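Side-chain contacts in PA_0080 (Pseudomonas aeruginosa, PDB 3ZHN), which probably serves as the outer-membrane lipoprotein of the type VI secretion system, anchoring the envelope-spanning complex through which the bacterium delivers toxins: residues Asp86-Asp91 against Thr106-Thr111; Asp91-Leu94 against Glu100-Ile103; Gln130-Pro135 against Ile151-Arg156. All blocks are in the same frame, centred on the assembly; numbering follows the deposited sequence.

Contact 1: Asp86-Asp91 against Thr106-Thr111; sequences DLVEQD and TLDEQT
V88 sets both of its methyl groups against a tight turn, in a contact that joins a classic beta bulge on one sheet of a beta-sandwich to the chain leaving the other sheet. The nearer methyl, V88 CG2, lies 3.6 Å from T111 OG1, and V88 CG1 stands 3.8 Å from the same T111 OG1, so the hydroxyl oxygen rests against the fork of the valine. V88 CG1, anti to the backbone N (chi1 177°), also meets D108 CB at 3.9 Å. The turn side thus offers a methylene and a hydroxyl to one branched side chain, and what touches here is packing without polar pairing between the segments.

The bulge goes with the turning of V88 toward this neighbour. V88 and E89 both sit opposite E60 on strand 54-61 and both make backbone bonds to it, which breaks the usual alternation, and the CB atoms of the two successive residues both point toward the turn. E60 then reaches across with its own side chain: its carboxylate accepts a hydrogen bond from T111 OG1 and a weak one from the backbone N of D108. The same residue thus lies opposite the bulge and bonds to the turn beside it, while the side chains of V88 and Q110 both touch K62 in the adjoining loop.

The turn is also braced from within. D108 to T111 form a type I beta turn, closed by T111 N to D108 O at 2.9 Å, and an Asx turn is superposed on it. D108 CG lies anti to its own backbone N (chi1 -160°), and the carboxylate folds back over the turn: Q110 N donates to D108 OD1 at 3.1 Å, nearly straight at 169°, meeting the oxygen on its anti side and slightly out of the carboxylate plane.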
ATOM      1  N   ASP A  86      -8.899  13.761  -4.995  1.00 15.99           N
ATOM      2  CA  ASP A  86      -8.853  12.701  -3.955  1.00 12.72           C
ATOM      3  C   ASP A  86      -7.368  12.388  -3.628  1.00 11.51           C
ATOM      4  O   ASP A  86      -7.094  11.882  -2.577  1.00 11.75           O
ATOM      5  CB  ASP A  86      -9.469  11.371  -4.455  1.00 14.94           C
ATOM      6  CG  ASP A  86     -11.022  11.383  -4.621  1.00 15.03           C
ATOM      7  OD1 ASP A  86     -11.697  12.395  -4.228  1.00 18.68           O
ATOM      8  OD2 ASP A  86     -11.539  10.345  -5.194  1.00 15.62           O
ATOM      9  N   LEU A  87      -6.459  12.624  -4.564  1.00 10.78           N
ATOM     10  CA  LEU A  87      -5.074  12.142  -4.440  1.00  9.85           C
ATOM     11  C   LEU A  87      -4.178  13.215  -3.846  1.00 11.62           C
ATOM     12  O   LEU A  87      -4.033  14.262  -4.427  1.00 16.04           O
ATOM     13  CB  LEU A  87      -4.518  11.716  -5.767  1.00 13.21           C
ATOM     14  CG  LEU A  87      -3.104  11.144  -5.749  1.00 15.29           C
ATOM     15  CD1 LEU A  87      -2.968   9.962  -4.777  1.00 14.92           C
ATOM     16  CD2 LEU A  87      -2.708  10.803  -7.204  1.00 19.50           C
ATOM     17  N   VAL A  88      -3.620  12.931  -2.669  1.00 10.28           N
ATOM     18  CA  VAL A  88      -2.727  13.811  -1.942  1.00 10.54           C
ATOM     19  C   VAL A  88      -1.231  13.529  -2.342  1.00 11.36           C
ATOM     20  O   VAL A  88      -0.489  14.424  -2.610  1.00 12.31           O
ATOM     21  CB  VAL A  88      -2.951  13.732  -0.424  1.00 11.43           C
ATOM     22  CG1 VAL A  88      -1.983  14.585   0.301  1.00 13.22           C
ATOM     23  CG2 VAL A  88      -4.370  14.182  -0.067  1.00 12.93           C
ATOM     24  N   GLU A  89      -0.841  12.258  -2.378  1.00 11.77           N
ATOM     25  CA  GLU A  89       0.518  11.873  -2.609  1.00 11.52           C
ATOM     26  C   GLU A  89       0.548  10.429  -3.049  1.00 11.14           C
ATOM     27  O   GLU A  89      -0.297   9.605  -2.614  1.00 12.74           O
ATOM     28  CB  GLU A  89       1.350  12.068  -1.325  1.00 13.85           C
ATOM     29  CG  GLU A  89       2.756  11.608  -1.385  1.00 14.79           C
ATOM     30  CD  GLU A  89       3.496  11.766  -0.058  1.00 16.18           C
ATOM     31  OE1 GLU A  89       3.111  12.640   0.773  1.00 18.16           O
ATOM     32  OE2 GLU A  89       4.476  11.029   0.138  1.00 16.29           O
ATOM     33  N   GLN A  90       1.528  10.107  -3.866  1.00 11.77           N
ATOM     34  CA  GLN A  90       1.827   8.722  -4.204  1.00 12.63           C
ATOM     35  C   GLN A  90       3.328   8.381  -4.012  1.00 14.06           C
ATOM     36  O   GLN A  90       4.160   9.125  -4.519  1.00 17.15           O
ATOM     37  CB  GLN A  90       1.643   8.493  -5.672  1.00 18.23           C
ATOM     38  CG  GLN A  90       0.393   8.776  -6.327  1.00 29.13           C
ATOM     39  CD  GLN A  90       0.670   8.730  -7.816  1.00 32.53           C
ATOM     40  OE1 GLN A  90       0.791   9.800  -8.482  1.00 37.54           O
ATOM     41  NE2 GLN A  90       0.836   7.522  -8.332  1.00 17.26           N
ATOM     42  N   ASP A  91       3.652   7.309  -3.324  1.00 12.13           N
ATOM     43  CA  ASP A  91       4.967   6.886  -3.007  1.00 14.31           C
ATOM     44  C   ASP A  91       5.230   5.507  -3.600  1.00 15.36           C
ATOM     45  O   ASP A  91       4.321   4.705  -3.613  1.00 21.72           O
ATOM     46  CB  ASP A  91       5.142   6.776  -1.509  1.00 14.37           C
ATOM     47  CG  ASP A  91       4.815   8.048  -0.778  1.00 16.30           C
ATOM     48  OD1 ASP A  91       4.767   9.179  -1.352  1.00 17.54           O
ATOM     49  OD2 ASP A  91       4.683   7.939   0.417  1.00 23.93           O
ATOM     50  N   THR A 106       3.668  11.500   8.788  1.00 21.85           N
ATOM     51  CA  THR A 106       2.496  12.200   9.238  1.00 20.18           C
ATOM     52  C   THR A 106       1.622  12.424   8.045  1.00 27.06           C
ATOM     53  O   THR A 106       2.048  12.882   6.962  1.00 37.79           O
ATOM     54  CB  THR A 106       2.795  13.508   9.912  1.00 18.86           C
ATOM     55  OG1 THR A 106       3.448  14.369   8.962  1.00 24.30           O
ATOM     56  CG2 THR A 106       3.666  13.187  11.145  1.00 18.38           C
ATOM     57  N   LEU A 107       0.395  12.059   8.227  1.00 25.98           N
ATOM     58  CA  LEU A 107      -0.508  12.140   7.114  1.00 29.69           C
ATOM     59  C   LEU A 107      -0.972  13.499   7.060  1.00 31.45           C
ATOM     60  O   LEU A 107      -1.238  14.152   8.066  1.00 39.20           O
ATOM     61  CB  LEU A 107      -1.706  11.254   7.239  1.00 23.31           C
ATOM     62  CG  LEU A 107      -1.373   9.793   7.392  1.00 25.01           C
ATOM     63  CD1 LEU A 107      -2.645   9.038   7.120  1.00 22.31           C
ATOM     64  CD2 LEU A 107      -0.276   9.323   6.441  1.00 29.23           C
ATOM     65  N   ASP A 108      -0.979  13.981   5.831  1.00 33.75           N
ATOM     66  CA  ASP A 108      -1.600  15.238   5.619  1.00 27.65           C
ATOM     67  C   ASP A 108      -2.944  15.412   6.448  1.00 26.92           C
ATOM     68  O   ASP A 108      -3.793  14.486   6.639  1.00 35.05           O
ATOM     69  CB  ASP A 108      -1.784  15.469   4.104  1.00 24.83           C
ATOM     70  CG  ASP A 108      -1.982  16.960   3.766  1.00 27.14           C
ATOM     71  OD1 ASP A 108      -3.156  17.413   3.866  1.00 37.29           O
ATOM     72  OD2 ASP A 108      -0.970  17.688   3.454  1.00 37.31           O
ATOM     73  N   GLU A 109      -3.193  16.636   6.908  1.00 31.48           N
ATOM     74  CA  GLU A 109      -4.468  16.924   7.627  1.00 28.77           C
ATOM     75  C   GLU A 109      -5.740  16.589   6.815  1.00 38.78           C
ATOM     76  O   GLU A 109      -6.803  16.335   7.394  1.00 38.48           O
ATOM     77  CB  GLU A 109      -4.518  18.413   8.028  1.00 42.27           C
ATOM     78  N   GLN A 110      -5.668  16.665   5.486  1.00 33.71           N
ATOM     79  CA  GLN A 110      -6.847  16.269   4.628  1.00 31.71           C
ATOM     80  C   GLN A 110      -6.943  14.794   4.314  1.00 21.23           C
ATOM     81  O   GLN A 110      -7.880  14.364   3.663  1.00 20.96           O
ATOM     82  CB  GLN A 110      -6.791  16.968   3.275  1.00 26.90           C
ATOM     83  N   THR A 111      -5.931  14.047   4.692  1.00 19.79           N
ATOM     84  CA  THR A 111      -5.761  12.689   4.270  1.00 14.27           C
ATOM     85  C   THR A 111      -6.492  11.813   5.267  1.00 14.70           C
ATOM     86  O   THR A 111      -6.164  11.838   6.455  1.00 18.20           O
ATOM     87  CB  THR A 111      -4.296  12.236   4.250  1.00 19.26           C
ATOM     88  OG1 THR A 111      -3.662  12.829   3.158  1.00 25.29           O
ATOM     89  CG2 THR A 111      -4.171  10.700   4.074  1.00 23.42           C
TER

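Contact 2: Asp91-Leu94 against Glu100-Ile103; sequences DEFL and ERRI
F93, R101 and I103 carry this contact, with the phenyl ring touched at its rim by a charged side chain and, further round at CE2 and CZ, by an aliphatic one. R101 sends its guanidinium to the rim of the ring: R101 NH1 lies in the ring plane, 3.7 Å from F93 CD2, and the two planes are turned 78° apart. The approach is at the edge, so it is a packing contact and lacks the over-the-face geometry of a cation-pi pair. In return F93 CB sits over one face of the guanidinium. The arginine gets there because its chain runs extended from CG to NE toward the other strand, and its charge is engaged nearby, in a salt bridge from NE to E99. R101 NH2 also comes within 3.1 Å of L94 O, but at an angle too poor for a hydrogen bond.

Such facing residues belong to a beta-sandwich: F93 pairs through its backbone with L56 in one sheet, whereas R101 and I103 pair with L37 and I35 in the other. The two strand segments run nearly antiparallel, at 162°, with axes 10.8 Å apart, a separation bridged by side chains.

I103 approaches from the opposite direction to F93. Its CD1 touches F93 CZ at 3.9 Å and its CG2 lies 4.1 Å from F93 CE2, so two branches of the isoleucine meet the far end of the ring. This follows from chi1 66°, which places CG1 between the backbone N and the carbonyl carbon and leaves CG2 anti to the latter. L58, on strand 54-61, packs against both F93 and I103.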
ATOM      1  N   ASP A  91       3.652   7.309  -3.324  1.00 12.13           N
ATOM      2  CA  ASP A  91       4.967   6.886  -3.007  1.00 14.31           C
ATOM      3  C   ASP A  91       5.230   5.507  -3.600  1.00 15.36           C
ATOM      4  O   ASP A  91       4.321   4.705  -3.613  1.00 21.72           O
ATOM      5  CB  ASP A  91       5.142   6.776  -1.509  1.00 14.37           C
ATOM      6  CG  ASP A  91       4.815   8.048  -0.778  1.00 16.30           C
ATOM      7  OD1 ASP A  91       4.767   9.179  -1.352  1.00 17.54           O
ATOM      8  OD2 ASP A  91       4.683   7.939   0.417  1.00 23.93           O
ATOM      9  N   GLU A  92       6.439   5.245  -4.081  1.00 12.43           N
ATOM     10  CA  GLU A  92       6.723   3.991  -4.743  1.00 12.20           C
ATOM     11  C   GLU A  92       7.964   3.382  -4.160  1.00 10.84           C
ATOM     12  O   GLU A  92       8.973   4.075  -3.977  1.00 12.53           O
ATOM     13  CB  GLU A  92       6.991   4.221  -6.221  1.00 15.55           C
ATOM     14  CG  GLU A  92       7.135   2.914  -6.954  1.00 20.92           C
ATOM     15  CD  GLU A  92       7.464   3.137  -8.408  1.00 37.57           C
ATOM     16  OE1 GLU A  92       6.656   3.821  -9.009  1.00 42.14           O
ATOM     17  OE2 GLU A  92       8.513   2.659  -8.921  1.00 53.51           O
ATOM     18  N   PHE A  93       7.926   2.059  -3.974  1.00 11.16           N
ATOM     19  CA  PHE A  93       8.984   1.246  -3.362  1.00 12.43           C
ATOM     20  C   PHE A  93       9.156   0.015  -4.231  1.00  9.27           C
ATOM     21  O   PHE A  93       8.166  -0.456  -4.769  1.00 13.89           O
ATOM     22  CB  PHE A  93       8.582   0.725  -1.968  1.00 14.10           C
ATOM     23  CG  PHE A  93       7.948   1.758  -1.092  1.00 14.81           C
ATOM     24  CD1 PHE A  93       6.617   2.059  -1.164  1.00 19.27           C
ATOM     25  CD2 PHE A  93       8.698   2.351  -0.105  1.00 18.99           C
ATOM     26  CE1 PHE A  93       6.056   2.979  -0.331  1.00 20.62           C
ATOM     27  CE2 PHE A  93       8.132   3.266   0.748  1.00 20.75           C
ATOM     28  CZ  PHE A  93       6.814   3.583   0.638  1.00 20.54           C
ATOM     29  N   LEU A  94      10.367  -0.501  -4.338  1.00 10.61           N
ATOM     30  CA  LEU A  94      10.610  -1.810  -4.907  1.00  9.83           C
ATOM     31  C   LEU A  94      11.180  -2.712  -3.819  1.00 11.20           C
ATOM     32  O   LEU A  94      12.262  -2.441  -3.301  1.00 14.70           O
ATOM     33  CB  LEU A  94      11.619  -1.733  -6.063  1.00 12.13           C
ATOM     34  CG  LEU A  94      11.950  -3.061  -6.735  1.00 14.40           C
ATOM     35  CD1 LEU A  94      10.750  -3.596  -7.506  1.00 15.84           C
ATOM     36  CD2 LEU A  94      13.095  -2.872  -7.742  1.00 18.78           C
ATOM     37  N   GLU A 100      12.751  -6.116   4.819  1.00 13.45           N
ATOM     38  CA  GLU A 100      12.055  -5.455   5.900  1.00 14.62           C
ATOM     39  C   GLU A 100      12.369  -3.944   5.822  1.00 14.78           C
ATOM     40  O   GLU A 100      13.543  -3.549   5.638  1.00 18.12           O
ATOM     41  CB  GLU A 100      12.643  -5.968   7.223  1.00 18.75           C
ATOM     42  CG  GLU A 100      12.469  -7.473   7.519  1.00 20.42           C
ATOM     43  CD  GLU A 100      11.052  -7.805   7.823  1.00 26.13           C
ATOM     44  OE1 GLU A 100      10.328  -6.849   8.207  1.00 27.44           O
ATOM     45  OE2 GLU A 100      10.597  -8.968   7.664  1.00 25.84           O
ATOM     46  N   ARG A 101      11.315  -3.137   5.910  1.00 12.91           N
ATOM     47  CA  ARG A 101      11.438  -1.723   6.036  1.00 15.72           C
ATOM     48  C   ARG A 101      10.478  -1.198   7.041  1.00 13.44           C
ATOM     49  O   ARG A 101       9.401  -1.737   7.301  1.00 18.78           O
ATOM     50  CB  ARG A 101      11.151  -0.933   4.738  1.00 17.72           C
ATOM     51  CG  ARG A 101      11.833  -1.425   3.549  1.00 24.62           C
ATOM     52  CD  ARG A 101      11.778  -0.337   2.520  1.00 26.12           C
ATOM     53  NE  ARG A 101      12.410  -0.831   1.325  1.00 23.97           N
ATOM     54  CZ  ARG A 101      12.608  -0.135   0.250  1.00 18.94           C
ATOM     55  NH1 ARG A 101      12.209   1.143   0.202  1.00 17.86           N
ATOM     56  NH2 ARG A 101      13.135  -0.748  -0.816  1.00 23.02           N
ATOM     57  N   ARG A 102      10.891  -0.044   7.570  1.00 14.94           N
ATOM     58  CA  ARG A 102      10.057   0.770   8.443  1.00 17.74           C
ATOM     59  C   ARG A 102       9.929   2.135   7.792  1.00 21.43           C
ATOM     60  O   ARG A 102      10.908   2.818   7.469  1.00 22.31           O
ATOM     61  CB  ARG A 102      10.748   0.896   9.805  1.00 20.49           C
ATOM     62  CG  ARG A 102       9.881   1.448  10.925  1.00 21.83           C
ATOM     63  CD  ARG A 102      10.782   1.854  12.076  1.00 25.59           C
ATOM     64  NE  ARG A 102      10.070   2.500  13.182  1.00 35.12           N
ATOM     65  CZ  ARG A 102       9.757   3.796  13.256  1.00 40.11           C
ATOM     66  NH1 ARG A 102      10.082   4.659  12.281  1.00 47.81           N
ATOM     67  NH2 ARG A 102       9.103   4.242  14.338  1.00 49.57           N
ATOM     68  N   ILE A 103       8.713   2.589   7.692  1.00 16.22           N
ATOM     69  CA  ILE A 103       8.438   3.920   7.205  1.00 20.63           C
ATOM     70  C   ILE A 103       7.557   4.660   8.163  1.00 18.75           C
ATOM     71  O   ILE A 103       6.686   4.084   8.788  1.00 19.73           O
ATOM     72  CB  ILE A 103       7.880   3.942   5.763  1.00 28.30           C
ATOM     73  CG1 ILE A 103       6.541   3.321   5.670  1.00 25.87           C
ATOM     74  CG2 ILE A 103       8.822   3.240   4.789  1.00 29.43           C
ATOM     75  CD1 ILE A 103       5.835   3.649   4.369  1.00 30.54           C
TER

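Contact 3: Gln130-Pro135 against Ile151-Arg156; sequences QVLDVP and IGIVAR
I151 meets Q130 twice, once through its side chain and once through its backbone. Its CB and CG2 lie alongside Q130 CG, with Q130 CG to I151 CB at 3.8 Å, the two side chains sliding past each other in opposite directions. Beyond that apolar overlap the glutamine turns its amide onto the main chain: Q130 NE2 donates to I151 O at 2.8 Å, with an N-H...O angle of 159°. The oxygen lies close to the amide plane of Q130, while the donor is tilted 32° from the carbonyl plane of I151. A bend at chi2 lets one side chain do both jobs, laying CG on the isoleucine before the amide reaches the carbonyl. I151 also packs on F116 and A118 of one sheet and I144 of the other.

G152 carries the strand onward by pairing with T145. I153 then points back toward the first segment and spans two of its residues. Its CD1 touches Q130 CB at 3.9 Å, and its CG2 makes a looser approach to L132 CD2, at 4.5 Å; L132 itself rests on L142 of the sheet to which I153 belongs. Past the contact, R156 is held on that same sheet by a salt bridge to D143 and a cation-pi interaction with W36.

Strand segments 130-133 and 151-155 run almost parallel, at 19°, with axes 8.8 Å apart. Each is an outermost strand of its own four-stranded sheet, and their inward side chains close one margin of a beta-sandwich, consistent with the transthyretin-like fold of TssJ lipoproteins.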
ATOM      1  N   GLN A 130      -5.408  -2.630  -1.431  1.00  9.40           N
ATOM      2  CA  GLN A 130      -5.979  -2.467  -0.128  1.00 10.22           C
ATOM      3  C   GLN A 130      -6.232  -0.996   0.152  1.00  9.60           C
ATOM      4  O   GLN A 130      -5.520  -0.159  -0.382  1.00 10.41           O
ATOM      5  CB  GLN A 130      -5.076  -3.014   0.971  1.00 12.05           C
ATOM      6  CG  GLN A 130      -4.800  -4.510   0.988  1.00 13.56           C
ATOM      7  CD  GLN A 130      -5.941  -5.333   1.438  1.00 19.67           C
ATOM      8  OE1 GLN A 130      -7.016  -4.873   1.612  1.00 32.30           O
ATOM      9  NE2 GLN A 130      -5.688  -6.589   1.642  1.00 28.10           N
ATOM     10  N   VAL A 131      -7.280  -0.700   0.931  1.00  9.50           N
ATOM     11  CA  VAL A 131      -7.486   0.645   1.431  1.00 11.28           C
ATOM     12  C   VAL A 131      -7.699   0.594   2.915  1.00 10.07           C
ATOM     13  O   VAL A 131      -8.194  -0.425   3.423  1.00 13.54           O
ATOM     14  CB  VAL A 131      -8.790   1.316   0.860  1.00 13.71           C
ATOM     15  CG1 VAL A 131      -8.703   1.524  -0.607  1.00 18.14           C
ATOM     16  CG2 VAL A 131     -10.102   0.536   1.231  1.00 16.18           C
ATOM     17  N   LEU A 132      -7.332   1.655   3.620  1.00  9.00           N
ATOM     18  CA  LEU A 132      -7.432   1.695   5.074  1.00 10.88           C
ATOM     19  C   LEU A 132      -7.848   3.087   5.517  1.00  8.20           C
ATOM     20  O   LEU A 132      -7.087   4.044   5.212  1.00 10.05           O
ATOM     21  CB  LEU A 132      -6.112   1.281   5.714  1.00 13.64           C
ATOM     22  CG  LEU A 132      -6.187   1.153   7.193  1.00 13.40           C
ATOM     23  CD1 LEU A 132      -7.015  -0.030   7.641  1.00 17.30           C
ATOM     24  CD2 LEU A 132      -4.811   1.050   7.833  1.00 15.69           C
ATOM     25  N   ASP A 133      -9.012   3.265   6.182  1.00  9.04           N
ATOM     26  CA  ASP A 133      -9.319   4.554   6.802  1.00  9.65           C
ATOM     27  C   ASP A 133      -8.444   4.657   8.050  1.00  9.18           C
ATOM     28  O   ASP A 133      -8.377   3.758   8.885  1.00  9.18           O
ATOM     29  CB  ASP A 133     -10.776   4.600   7.201  1.00  9.93           C
ATOM     30  CG  ASP A 133     -11.690   4.490   6.009  1.00  9.73           C
ATOM     31  OD1 ASP A 133     -11.951   5.506   5.356  1.00 11.78           O
ATOM     32  OD2 ASP A 133     -12.134   3.343   5.708  1.00 11.58           O
ATOM     33  N   VAL A 134      -7.817   5.791   8.206  1.00 10.34           N
ATOM     34  CA  VAL A 134      -6.844   6.086   9.293  1.00 10.96           C
ATOM     35  C   VAL A 134      -7.441   7.217  10.151  1.00 11.35           C
ATOM     36  O   VAL A 134      -7.750   8.272   9.620  1.00 14.29           O
ATOM     37  CB  VAL A 134      -5.464   6.503   8.763  1.00 13.81           C
ATOM     38  CG1 VAL A 134      -4.542   6.886   9.912  1.00 17.72           C
ATOM     39  CG2 VAL A 134      -4.853   5.344   7.979  1.00 18.22           C
ATOM     40  N   PRO A 135      -7.720   6.954  11.449  1.00 11.90           N
ATOM     41  CA  PRO A 135      -8.257   8.051  12.286  1.00 12.49           C
ATOM     42  C   PRO A 135      -7.326   9.249  12.395  1.00 12.26           C
ATOM     43  O   PRO A 135      -6.122   9.119  12.618  1.00 14.61           O
ATOM     44  CB  PRO A 135      -8.450   7.445  13.642  1.00 12.13           C
ATOM     45  CG  PRO A 135      -8.139   6.051  13.532  1.00 17.20           C
ATOM     46  CD  PRO A 135      -7.513   5.727  12.227  1.00 13.40           C
ATOM     47  N   ILE A 151      -1.437  -8.536  -0.323  1.00 10.22           N
ATOM     48  CA  ILE A 151      -1.132  -7.540   0.693  1.00  8.40           C
ATOM     49  C   ILE A 151      -1.990  -7.854   1.905  1.00  8.15           C
ATOM     50  O   ILE A 151      -3.201  -7.929   1.775  1.00 10.60           O
ATOM     51  CB  ILE A 151      -1.462  -6.101   0.267  1.00  8.80           C
ATOM     52  CG1 ILE A 151      -0.826  -5.752  -1.078  1.00 11.11           C
ATOM     53  CG2 ILE A 151      -1.079  -5.154   1.376  1.00  9.88           C
ATOM     54  CD1 ILE A 151      -1.375  -4.504  -1.669  1.00 12.32           C
ATOM     55  N   GLY A 152      -1.366  -8.013   3.066  1.00  8.77           N
ATOM     56  CA  GLY A 152      -1.985  -8.231   4.340  1.00  8.52           C
ATOM     57  C   GLY A 152      -1.619  -7.114   5.329  1.00  8.18           C
ATOM     58  O   GLY A 152      -0.457  -6.822   5.575  1.00 12.40           O
ATOM     59  N   ILE A 153      -2.646  -6.523   5.947  1.00  9.72           N
ATOM     60  CA  ILE A 153      -2.426  -5.475   6.907  1.00  9.13           C
ATOM     61  C   ILE A 153      -2.951  -5.899   8.288  1.00 11.20           C
ATOM     62  O   ILE A 153      -4.090  -6.419   8.424  1.00 13.01           O
ATOM     63  CB  ILE A 153      -3.193  -4.204   6.465  1.00 10.70           C
ATOM     64  CG1 ILE A 153      -2.872  -3.772   5.033  1.00 11.47           C
ATOM     65  CG2 ILE A 153      -3.048  -3.072   7.501  1.00 11.42           C
ATOM     66  CD1 ILE A 153      -3.701  -2.567   4.557  1.00 14.99           C
ATOM     67  N   VAL A 154      -2.125  -5.636   9.296  1.00 11.77           N
ATOM     68  CA  VAL A 154      -2.417  -5.967  10.695  1.00 11.10           C
ATOM     69  C   VAL A 154      -2.054  -4.739  11.573  1.00 10.97           C
ATOM     70  O   VAL A 154      -1.012  -4.134  11.392  1.00 12.23           O
ATOM     71  CB  VAL A 154      -1.642  -7.227  11.208  1.00 13.63           C
ATOM     72  CG1 VAL A 154      -1.991  -7.550  12.649  1.00 17.47           C
ATOM     73  CG2 VAL A 154      -1.930  -8.481  10.376  1.00 16.66           C
ATOM     74  N   ALA A 155      -2.983  -4.341  12.421  1.00 12.13           N
ATOM     75  CA  ALA A 155      -2.705  -3.251  13.360  1.00 13.36           C
ATOM     76  C   ALA A 155      -1.644  -3.698  14.366  1.00 15.10           C
ATOM     77  O   ALA A 155      -1.740  -4.827  14.868  1.00 19.54           O
ATOM     78  CB  ALA A 155      -3.999  -2.788  14.008  1.00 14.99           C
ATOM     79  N   ARG A 156      -0.667  -2.847  14.615  1.00 12.91           N
ATOM     80  CA  ARG A 156       0.383  -3.062  15.634  1.00 11.34           C
ATOM     81  C   ARG A 156       0.097  -2.152  16.842  1.00 13.05           C
ATOM     82  O   ARG A 156       0.096  -0.939  16.718  1.00 13.92           O
ATOM     83  CB  ARG A 156       1.831  -2.835  15.136  1.00 15.61           C
ATOM     84  CG  ARG A 156       2.823  -3.344  16.196  1.00 15.26           C
ATOM     85  CD  ARG A 156       4.308  -3.063  16.053  1.00 18.75           C
ATOM     86  NE  ARG A 156       4.930  -3.795  14.963  1.00 20.23           N
ATOM     87  CZ  ARG A 156       6.246  -3.933  14.750  1.00 21.40           C
ATOM     88  NH1 ARG A 156       7.168  -3.373  15.545  1.00 21.71           N
ATOM     89  NH2 ARG A 156       6.653  -4.664  13.728  1.00 21.31           N
TER

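Contacts 2 and 3 bridge the two sheets of one sandwich, whereas contact 1 sets a strand edge against the turn leading from one sheet to the other; each is partly buried. Contacts 1 and 2 draw on the same outer strands, 87-95 and 100-107, with D91 common to their segments; contact 3 joins the other outer pair, 129-133 and 151-155. The centre of contact 1 lies about 13 Å from the chain centre, against about 9 Å for the centres of the others. Chemistry follows place: methyls on a hydroxyl in contact 1, ring and guanidinium in contact 2, a side-chain-to-backbone hydrogen bond in contact 3. Contacts 1 and 3 meet where L107 CD1 packs on V134 CG1 at 4.0 Å.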